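Local coordinates for mannosylglycerate hydrolase MGH1-like glycoside hydrolase domain-containing protein (PDB 4WVA) that hydrolyses mannosylglycerate, a solute made under osmotic stress, to mannose and glycerate, and splits glucosylglycerate with similar efficiency, at residues G152-S162 with S228-N238; E280-D288 with V297-P305. One frame throughout, in Å; residues are numbered along the deposited sequence. Where two conformers were deposited one is given.

Interaction 1. Residues G152-S162 with S228-N238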
loop_
_atom_site.group_PDB
_atom_site.type_symbol
_atom_site.label_atom_id
_atom_site.label_comp_id
_atom_site.label_asym_id
_atom_site.label_seq_id
_atom_site.Cartn_x
_atom_site.Cartn_y
_atom_site.Cartn_z
ATOM N N GLY A 152 6.080 14.980 -3.211
ATOM C CA GLY A 152 6.070 13.667 -3.866
ATOM C C GLY A 152 5.473 13.673 -5.266
ATOM O O GLY A 152 5.567 12.659 -5.993
ATOM N N LEU A 153 4.862 14.794 -5.657
ATOM C CA LEU A 153 4.321 14.997 -7.003
ATOM C C LEU A 153 5.136 16.042 -7.734
ATOM O O LEU A 153 5.556 17.034 -7.134
ATOM C CB LEU A 153 2.870 15.456 -6.928
ATOM C CG LEU A 153 1.905 14.411 -6.390
ATOM C CD1 LEU A 153 0.650 15.069 -5.852
ATOM C CD2 LEU A 153 1.561 13.398 -7.469
ATOM N N VAL A 154 5.415 15.792 -9.002
ATOM C CA VAL A 154 6.145 16.761 -9.818
ATOM C C VAL A 154 5.178 17.593 -10.644
ATOM O O VAL A 154 4.150 17.101 -11.126
ATOM C CB VAL A 154 7.212 16.101 -10.716
ATOM C CG1 VAL A 154 8.327 15.509 -9.868
ATOM C CG2 VAL A 154 6.600 15.081 -11.635
ATOM N N VAL A 155 5.530 18.861 -10.817
ATOM C CA VAL A 155 4.771 19.827 -11.586
ATOM C C VAL A 155 5.300 19.926 -13.028
ATOM O O VAL A 155 6.534 19.948 -13.221
ATOM C CB VAL A 155 4.956 21.204 -10.920
ATOM C CG1 VAL A 155 4.233 22.303 -11.683
ATOM C CG2 VAL A 155 4.480 21.138 -9.476
ATOM N N ILE A 156 4.401 20.006 -13.999
ATOM C CA ILE A 156 4.759 20.416 -15.357
ATOM C C ILE A 156 4.409 21.892 -15.521
ATOM O O ILE A 156 3.387 22.376 -15.008
ATOM C CB ILE A 156 4.125 19.549 -16.462
ATOM C CG1 ILE A 156 2.596 19.521 -16.400
ATOM C CG2 ILE A 156 4.718 18.137 -16.426
ATOM C CD1 ILE A 156 1.928 18.949 -17.635
ATOM N N VAL A 157 5.278 22.607 -16.241
ATOM C CA VAL A 157 5.090 24.025 -16.516
ATOM C C VAL A 157 4.699 24.300 -17.966
ATOM O O VAL A 157 4.454 25.454 -18.332
ATOM C CB VAL A 157 6.346 24.824 -16.106
ATOM C CG1 VAL A 157 6.573 24.679 -14.595
ATOM C CG2 VAL A 157 7.576 24.373 -16.884
ATOM N N HIS A 158 4.591 23.246 -18.779
ATOM C CA HIS A 158 4.185 23.397 -20.153
ATOM C C HIS A 158 3.357 22.176 -20.531
ATOM O O HIS A 158 3.785 21.072 -20.211
ATOM C CB HIS A 158 5.426 23.496 -21.048
ATOM C CG HIS A 158 5.140 24.099 -22.385
ATOM N ND1 HIS A 158 4.308 23.498 -23.298
ATOM C CD2 HIS A 158 5.529 25.270 -22.942
ATOM C CE1 HIS A 158 4.184 24.275 -24.365
ATOM N NE2 HIS A 158 4.933 25.350 -24.178
ATOM N N PRO A 159 2.222 22.358 -21.221
ATOM C CA PRO A 159 1.421 21.196 -21.646
ATOM C C PRO A 159 2.222 20.177 -22.487
ATOM O O PRO A 159 1.924 18.973 -22.460
ATOM C CB PRO A 159 0.277 21.822 -22.452
ATOM C CG PRO A 159 0.754 23.197 -22.806
ATOM C CD PRO A 159 1.592 23.625 -21.646
ATOM N N TRP A 160 3.227 20.638 -23.227
ATOM C CA TRP A 160 4.109 19.737 -23.988
ATOM C C TRP A 160 4.760 18.682 -23.097
ATOM O O TRP A 160 5.038 17.570 -23.564
ATOM C CB TRP A 160 5.212 20.494 -24.755
ATOM C CG TRP A 160 4.752 21.097 -26.073
ATOM C CD1 TRP A 160 3.785 20.611 -26.878
ATOM C CD2 TRP A 160 5.300 22.245 -26.754
ATOM N NE1 TRP A 160 3.665 21.390 -28.014
ATOM C CE2 TRP A 160 4.575 22.406 -27.950
ATOM C CE3 TRP A 160 6.315 23.163 -26.452
ATOM C CZ2 TRP A 160 4.837 23.444 -28.853
ATOM C CZ3 TRP A 160 6.558 24.204 -27.342
ATOM C CH2 TRP A 160 5.830 24.325 -28.525
ATOM N N GLU A 161 5.008 19.021 -21.828
ATOM C CA GLU A 161 5.695 18.095 -20.930
ATOM C C GLU A 161 4.857 16.880 -20.529
ATOM O O GLU A 161 5.421 15.853 -20.121
ATOM C CB GLU A 161 6.180 18.804 -19.679
ATOM C CG GLU A 161 7.154 19.923 -19.963
ATOM C CD GLU A 161 7.752 20.496 -18.709
ATOM O OE1 GLU A 161 8.990 20.560 -18.617
ATOM O OE2 GLU A 161 6.972 20.850 -17.802
ATOM N N SER A 162 3.545 16.987 -20.669
ATOM C CA SER A 162 2.638 15.847 -20.499
ATOM C C SER A 162 2.751 14.833 -21.623
ATOM O O SER A 162 2.304 13.703 -21.478
ATOM C CB SER A 162 1.190 16.311 -20.408
ATOM O OG SER A 162 0.704 16.754 -21.678
ATOM N N SER A 228 5.842 30.765 -13.805
ATOM C CA SER A 228 5.030 30.166 -14.860
ATOM C C SER A 228 3.544 30.350 -14.554
ATOM O O SER A 228 3.090 29.996 -13.465
ATOM C CB SER A 228 5.332 28.685 -15.077
ATOM O OG SER A 228 4.494 28.200 -16.114
ATOM N N PRO A 229 2.772 30.905 -15.506
ATOM C CA PRO A 229 1.334 30.967 -15.344
ATOM C C PRO A 229 0.643 29.618 -15.573
ATOM O O PRO A 229 -0.583 29.540 -15.445
ATOM C CB PRO A 229 0.909 31.977 -16.409
ATOM C CG PRO A 229 1.928 31.807 -17.477
ATOM C CD PRO A 229 3.205 31.489 -16.795
ATOM N N PHE A 230 1.421 28.576 -15.904
ATOM C CA PHE A 230 0.913 27.209 -16.122
ATOM C C PHE A 230 1.696 26.333 -15.153
ATOM O O PHE A 230 2.913 26.218 -15.279
ATOM C CB PHE A 230 1.162 26.749 -17.570
ATOM C CG PHE A 230 0.567 25.401 -17.906
ATOM C CD1 PHE A 230 1.261 24.228 -17.647
ATOM C CD2 PHE A 230 -0.675 25.304 -18.497
ATOM C CE1 PHE A 230 0.715 22.993 -17.974
ATOM C CE2 PHE A 230 -1.233 24.083 -18.817
ATOM C CZ PHE A 230 -0.532 22.919 -18.557
ATOM N N LYS A 231 1.014 25.785 -14.143
ATOM C CA LYS A 231 1.623 24.887 -13.157
ATOM C C LYS A 231 0.609 23.799 -12.841
ATOM O O LYS A 231 -0.429 24.062 -12.216
ATOM C CB LYS A 231 2.014 25.643 -11.881
ATOM C CG LYS A 231 3.291 26.441 -12.008
ATOM C CD LYS A 231 3.798 26.902 -10.652
ATOM C CE LYS A 231 3.012 28.078 -10.106
ATOM N NZ LYS A 231 3.372 29.343 -10.809
ATOM N N VAL A 232 0.885 22.583 -13.312
ATOM C CA VAL A 232 -0.076 21.507 -13.237
ATOM C C VAL A 232 0.583 20.245 -12.698
ATOM O O VAL A 232 1.725 19.932 -13.064
ATOM C CB VAL A 232 -0.644 21.231 -14.640
ATOM C CG1 VAL A 232 -1.422 19.937 -14.688
ATOM C CG2 VAL A 232 -1.524 22.392 -15.059
ATOM N N VAL A 233 -0.126 19.548 -11.807
ATOM C CA VAL A 233 0.242 18.184 -11.448
ATOM C C VAL A 233 -0.507 17.273 -12.420
ATOM O O VAL A 233 -1.711 17.053 -12.295
ATOM C CB VAL A 233 -0.086 17.829 -9.980
ATOM C CG1 VAL A 233 0.202 16.354 -9.720
ATOM C CG2 VAL A 233 0.720 18.721 -9.035
ATOM N N ASP A 234 0.228 16.744 -13.404
ATOM C CA ASP A 234 -0.319 15.875 -14.422
ATOM C C ASP A 234 -0.366 14.432 -13.906
ATOM O O ASP A 234 0.675 13.855 -13.534
ATOM C CB ASP A 234 0.541 15.964 -15.691
ATOM C CG ASP A 234 0.147 14.951 -16.763
ATOM O OD1 ASP A 234 -1.000 14.454 -16.778
ATOM O OD2 ASP A 234 1.030 14.642 -17.607
ATOM N N VAL A 235 -1.547 13.837 -13.918
ATOM C CA VAL A 235 -1.680 12.455 -13.491
ATOM C C VAL A 235 -0.851 11.510 -14.364
ATOM O O VAL A 235 -0.253 10.557 -13.862
ATOM C CB VAL A 235 -3.157 11.988 -13.406
ATOM C CG1 VAL A 235 -3.869 12.037 -14.751
ATOM C CG2 VAL A 235 -3.235 10.598 -12.814
ATOM N N GLY A 236 -0.795 11.778 -15.675
ATOM C CA GLY A 236 -0.018 10.929 -16.562
ATOM C C GLY A 236 1.477 10.958 -16.261
ATOM O O GLY A 236 2.095 9.910 -16.066
ATOM N N PHE A 237 2.049 12.163 -16.224
ATOM C CA PHE A 237 3.465 12.371 -15.940
ATOM C C PHE A 237 3.816 11.687 -14.627
ATOM O O PHE A 237 4.772 10.953 -14.537
ATOM C CB PHE A 237 3.778 13.866 -15.867
ATOM C CG PHE A 237 5.241 14.195 -15.949
ATOM C CD1 PHE A 237 6.073 13.990 -14.877
ATOM C CD2 PHE A 237 5.778 14.753 -17.106
ATOM C CE1 PHE A 237 7.416 14.302 -14.954
ATOM C CE2 PHE A 237 7.114 15.070 -17.185
ATOM C CZ PHE A 237 7.938 14.841 -16.117
ATOM N N ASN A 238 2.994 11.906 -13.613
ATOM C CA ASN A 238 3.283 11.367 -12.293
ATOM C C ASN A 238 3.100 9.870 -12.146
ATOM O O ASN A 238 3.864 9.219 -11.424
ATOM C CB ASN A 238 2.503 12.146 -11.231
ATOM C CG ASN A 238 3.191 13.452 -10.898
ATOM O OD1 ASN A 238 4.154 13.473 -10.135
ATOM N ND2 ASN A 238 2.741 14.543 -11.521
HETATM O O HOH W 1 3.043 16.939 -13.556
HETATM O O HOH W 2 0.607 12.599 -19.405
#

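Interaction 2. Residues E280-D288 with V297-P305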
loop_
_atom_site.group_PDB
_atom_site.type_symbol
_atom_site.label_atom_id
_atom_site.label_comp_id
_atom_site.label_asym_id
_atom_site.label_seq_id
_atom_site.Cartn_x
_atom_site.Cartn_y
_atom_site.Cartn_z
ATOM N N GLU A 280 -15.945 11.291 -5.896
ATOM C CA GLU A 280 -17.254 11.623 -6.457
ATOM C C GLU A 280 -17.325 11.275 -7.946
ATOM O O GLU A 280 -18.315 10.710 -8.422
ATOM C CB GLU A 280 -17.575 13.097 -6.209
ATOM C CG GLU A 280 -19.052 13.407 -6.193
ATOM C CD GLU A 280 -19.331 14.794 -5.653
ATOM O OE1 GLU A 280 -19.687 14.916 -4.471
ATOM O OE2 GLU A 280 -19.167 15.763 -6.407
ATOM N N ALA A 281 -16.238 11.547 -8.671
ATOM C CA ALA A 281 -16.149 11.249 -10.104
ATOM C C ALA A 281 -15.760 9.809 -10.399
ATOM O O ALA A 281 -16.040 9.290 -11.482
ATOM C CB ALA A 281 -15.164 12.213 -10.772
ATOM N N GLY A 282 -15.121 9.146 -9.433
ATOM C CA GLY A 282 -14.601 7.817 -9.634
ATOM C C GLY A 282 -13.513 7.788 -10.698
ATOM O O GLY A 282 -13.520 6.955 -11.598
ATOM N N PHE A 283 -12.560 8.698 -10.572
ATOM C CA PHE A 283 -11.502 8.821 -11.568
ATOM C C PHE A 283 -10.337 9.625 -11.010
ATOM O O PHE A 283 -10.488 10.310 -10.016
ATOM C CB PHE A 283 -12.068 9.536 -12.799
ATOM C CG PHE A 283 -11.406 9.135 -14.071
ATOM C CD1 PHE A 283 -11.653 7.884 -14.618
ATOM C CD2 PHE A 283 -10.538 9.991 -14.729
ATOM C CE1 PHE A 283 -11.040 7.484 -15.794
ATOM C CE2 PHE A 283 -9.933 9.596 -15.913
ATOM C CZ PHE A 283 -10.191 8.350 -16.455
ATOM N N TYR A 284 -9.166 9.494 -11.637
ATOM C CA TYR A 284 -8.005 10.292 -11.268
ATOM C C TYR A 284 -7.961 11.569 -12.108
ATOM O O TYR A 284 -8.067 11.505 -13.341
ATOM C CB TYR A 284 -6.704 9.543 -11.514
ATOM C CG TYR A 284 -6.420 8.363 -10.594
ATOM C CD1 TYR A 284 -5.760 8.541 -9.397
ATOM C CD2 TYR A 284 -6.768 7.067 -10.961
ATOM C CE1 TYR A 284 -5.444 7.466 -8.574
ATOM C CE2 TYR A 284 -6.479 5.987 -10.146
ATOM C CZ TYR A 284 -5.820 6.187 -8.950
ATOM O OH TYR A 284 -5.532 5.097 -8.149
ATOM N N PHE A 285 -7.766 12.699 -11.443
ATOM C CA PHE A 285 -7.666 13.996 -12.116
ATOM C C PHE A 285 -6.279 14.586 -11.967
ATOM O O PHE A 285 -5.643 14.450 -10.925
ATOM C CB PHE A 285 -8.650 15.004 -11.508
ATOM C CG PHE A 285 -10.105 14.722 -11.804
ATOM C CD1 PHE A 285 -10.510 14.211 -13.022
ATOM C CD2 PHE A 285 -11.081 15.019 -10.850
ATOM C CE1 PHE A 285 -11.860 13.972 -13.283
ATOM C CE2 PHE A 285 -12.425 14.779 -11.107
ATOM C CZ PHE A 285 -12.806 14.246 -12.321
ATOM N N SER A 286 -5.839 15.302 -13.003
ATOM C CA SER A 286 -4.728 16.219 -12.852
ATOM C C SER A 286 -5.198 17.428 -12.023
ATOM O O SER A 286 -6.410 17.689 -11.918
ATOM C CB SER A 286 -4.240 16.668 -14.229
ATOM O OG SER A 286 -3.736 15.573 -14.989
ATOM N N TRP A 287 -4.234 18.132 -11.424
ATOM C CA TRP A 287 -4.495 19.292 -10.594
ATOM C C TRP A 287 -3.872 20.565 -11.149
ATOM O O TRP A 287 -2.735 20.572 -11.614
ATOM C CB TRP A 287 -3.991 19.066 -9.181
ATOM C CG TRP A 287 -4.733 18.065 -8.369
ATOM C CD1 TRP A 287 -5.875 17.393 -8.691
ATOM C CD2 TRP A 287 -4.393 17.658 -7.047
ATOM N NE1 TRP A 287 -6.255 16.586 -7.647
ATOM C CE2 TRP A 287 -5.359 16.735 -6.630
ATOM C CE3 TRP A 287 -3.340 17.974 -6.179
ATOM C CZ2 TRP A 287 -5.318 16.130 -5.374
ATOM C CZ3 TRP A 287 -3.303 17.368 -4.938
ATOM C CH2 TRP A 287 -4.282 16.453 -4.554
ATOM N N ASP A 288 -4.635 21.652 -11.059
ATOM C CA ASP A 288 -4.188 22.970 -11.477
ATOM C C ASP A 288 -3.733 23.724 -10.248
ATOM O O ASP A 288 -4.560 24.089 -9.404
ATOM C CB ASP A 288 -5.357 23.694 -12.153
ATOM C CG ASP A 288 -5.031 25.117 -12.553
ATOM O OD1 ASP A 288 -3.985 25.656 -12.144
ATOM O OD2 ASP A 288 -5.896 25.691 -13.262
ATOM N N VAL A 297 -11.768 16.753 -15.622
ATOM C CA VAL A 297 -11.884 16.272 -16.989
ATOM C C VAL A 297 -11.272 14.882 -16.986
ATOM O O VAL A 297 -10.133 14.734 -16.563
ATOM C CB VAL A 297 -11.082 17.139 -17.983
ATOM C CG1 VAL A 297 -11.156 16.561 -19.398
ATOM C CG2 VAL A 297 -11.554 18.590 -17.930
ATOM N N LYS A 298 -12.040 13.894 -17.424
ATOM C CA LYS A 298 -11.585 12.503 -17.468
ATOM C C LYS A 298 -10.883 12.240 -18.793
ATOM O O LYS A 298 -11.530 12.195 -19.843
ATOM C CB LYS A 298 -12.766 11.547 -17.278
ATOM C CG LYS A 298 -13.477 11.753 -15.935
ATOM C CD LYS A 298 -14.532 10.699 -15.659
ATOM C CE LYS A 298 -15.790 10.949 -16.456
ATOM N NZ LYS A 298 -16.910 10.006 -16.161
ATOM N N THR A 299 -9.562 12.091 -18.741
ATOM C CA THR A 299 -8.779 11.766 -19.923
ATOM C C THR A 299 -8.160 10.379 -19.770
ATOM O O THR A 299 -8.168 9.785 -18.678
ATOM C CB THR A 299 -7.662 12.784 -20.180
ATOM O OG1 THR A 299 -6.606 12.584 -19.229
ATOM C CG2 THR A 299 -8.185 14.221 -20.095
ATOM N N SER A 300 -7.597 9.866 -20.859
ATOM C CA SER A 300 -6.958 8.548 -20.792
ATOM C C SER A 300 -5.771 8.536 -19.815
ATOM O O SER A 300 -5.388 7.470 -19.339
ATOM C CB SER A 300 -6.508 8.058 -22.169
ATOM O OG SER A 300 -5.577 8.928 -22.738
ATOM N N ALA A 301 -5.183 9.697 -19.533
ATOM C CA ALA A 301 -4.076 9.770 -18.574
ATOM C C ALA A 301 -4.490 9.324 -17.173
ATOM O O ALA A 301 -3.682 8.812 -16.418
ATOM C CB ALA A 301 -3.505 11.176 -18.507
ATOM N N GLY A 302 -5.758 9.516 -16.842
ATOM C CA GLY A 302 -6.295 9.113 -15.558
ATOM C C GLY A 302 -6.356 7.616 -15.312
ATOM O O GLY A 302 -6.603 7.219 -14.189
ATOM N N PHE A 303 -6.147 6.798 -16.347
ATOM C CA PHE A 303 -5.991 5.351 -16.192
ATOM C C PHE A 303 -4.543 4.970 -15.853
ATOM O O PHE A 303 -4.294 3.859 -15.378
ATOM C CB PHE A 303 -6.409 4.598 -17.454
ATOM C CG PHE A 303 -7.883 4.611 -17.718
ATOM C CD1 PHE A 303 -8.704 3.625 -17.168
ATOM C CD2 PHE A 303 -8.442 5.584 -18.517
ATOM C CE1 PHE A 303 -10.064 3.624 -17.412
ATOM C CE2 PHE A 303 -9.815 5.590 -18.766
ATOM C CZ PHE A 303 -10.616 4.626 -18.200
ATOM N N LEU A 304 -3.597 5.890 -16.032
ATOM C CA LEU A 304 -2.193 5.512 -15.945
ATOM C C LEU A 304 -1.726 5.143 -14.526
ATOM O O LEU A 304 -0.740 4.440 -14.405
ATOM C CB LEU A 304 -1.291 6.547 -16.607
ATOM C CG LEU A 304 -1.422 6.605 -18.137
ATOM C CD1 LEU A 304 -0.657 7.809 -18.643
ATOM C CD2 LEU A 304 -0.903 5.328 -18.782
ATOM N N PRO A 305 -2.457 5.532 -13.461
ATOM C CA PRO A 305 -2.005 4.969 -12.169
ATOM C C PRO A 305 -2.023 3.440 -12.103
ATOM O O PRO A 305 -1.314 2.852 -11.298
ATOM C CB PRO A 305 -2.919 5.652 -11.152
ATOM C CG PRO A 305 -3.183 6.974 -11.782
ATOM C CD PRO A 305 -3.392 6.644 -13.244
HETATM O O HOH W 3 -17.496 10.635 -13.376
HETATM O O HOH W 4 -7.846 12.398 -16.142
HETATM O O HOH W 5 -7.845 15.863 -15.254
#

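Interaction 1. Residues G152-S162 with S228-N238
A single antiparallel beta bridge, I156 with V232, joins the loop after helix 121-146 to the short strand 232-233, and the amide of N238 carries the pairing on into the first turn of helix 235-254. In the bridge, I156 N donates to V232 O at 2.8 Å and V232 N returns a bond to I156 O. Two residues back, N238 treats the backbone of V154 as another strand would: OD1 takes V154 N on a lone pair at 2.9 Å, while ND2 gives a nearly straight bond (177°) to a lone pair of V154 O. The second N-H of ND2 is spent on D234 O, 3.0 Å away, which fixes the rotation of the amide. Water 1 bridges the two segments, donating to V154 O and accepting from D234 N.

The F237 ring packs against the loop: I156 CG2 meets it off-centre, V154 CG2 comes to 3.5 Å from CD1, and E161 O sits at its edge. F230, its CG anti to the backbone N (chi1 -175°), swings its ring under P159, whose CD rests over the centre at 3.8 Å from the centroid; V232 CG2 lies over the opposite face, toward its rim. E161 OE2 accepts from V157 N, and its OE1 forms a salt bridge with R146. D234 caps helix 235-254 through G236 N, and water 2 links D234 OD2 to S162 O, just ahead of G163, which probably binds substrate, and D165, the probable proton donor. Bridge, side-chain amide and Asp N-cap together form the passage from strand 232-233 into helix 235-254, beside the loop holding that donor in this (alpha/alpha)6-barrel hydrolase.

Interaction 2. Residues E280-D288 with V297-P305
A first torsion of -150° carries the F283 ring away from its own backbone N and in between K298 and the 3-10 turn 300-303, whereas Y284, its CG anti to the carbonyl carbon (chi1 -70°), lays its ring against P305. K298 CB stands over one face of F283, 4.0 Å from the centroid, and G302 O lies over the other. The far edge of F283 points into the face of F303 in a T-shaped pair, planes at 85°, and T299 O adjoins the same rim 3.3 Å from CZ. G302 has its CA 3.7 Å from F283 CE2; a side chain there would run into that ring and into Y284 O, so glycine is required. G302 O is buried with no hydrogen-bonding partner, 3.2 Å from Y284 CD2.

P305 CG sits almost over the centre of the Y284 ring, 3.6 Å from the centroid, and the phenol OH is hydrogen-bonded to OE2 of E274. An alanine in place of Y284 is likely to leave a gap beneath P305 and E274 without its hydroxyl partner. The lysine chain bends at chi3, and NZ ends in a salt bridge with E322, while water 3 ties it to A281 O. Water 4 joins Y284 O to T299 N, and water 5 joins S286 N to V297 O. Cohesion therefore comes from ring faces, methylenes and bridging waters, not from direct hydrogen bonds between the segments.

From the N terminus, the chain leaves helix 121-146 for 152-162, passes helices 171-175, 201-216 and 221-227, and returns at 228-238, where interaction 1 closes a loop of 65 residues. Helices 235-254 and 260-275 follow before interaction 2 closes a much shorter turn through strand 293-294. The two are in series, neither nesting nor crossing, with centres about 14 Å apart. They meet in one antiparallel sheet, where strands 232-233 and 283-288 are neighbours: V233 N probably bonds to W287 O, and V235 N to S286 OG. Through this sheet, the loop 152-162, paired with one strand, and 297-305, packed on the other, are tied into one region.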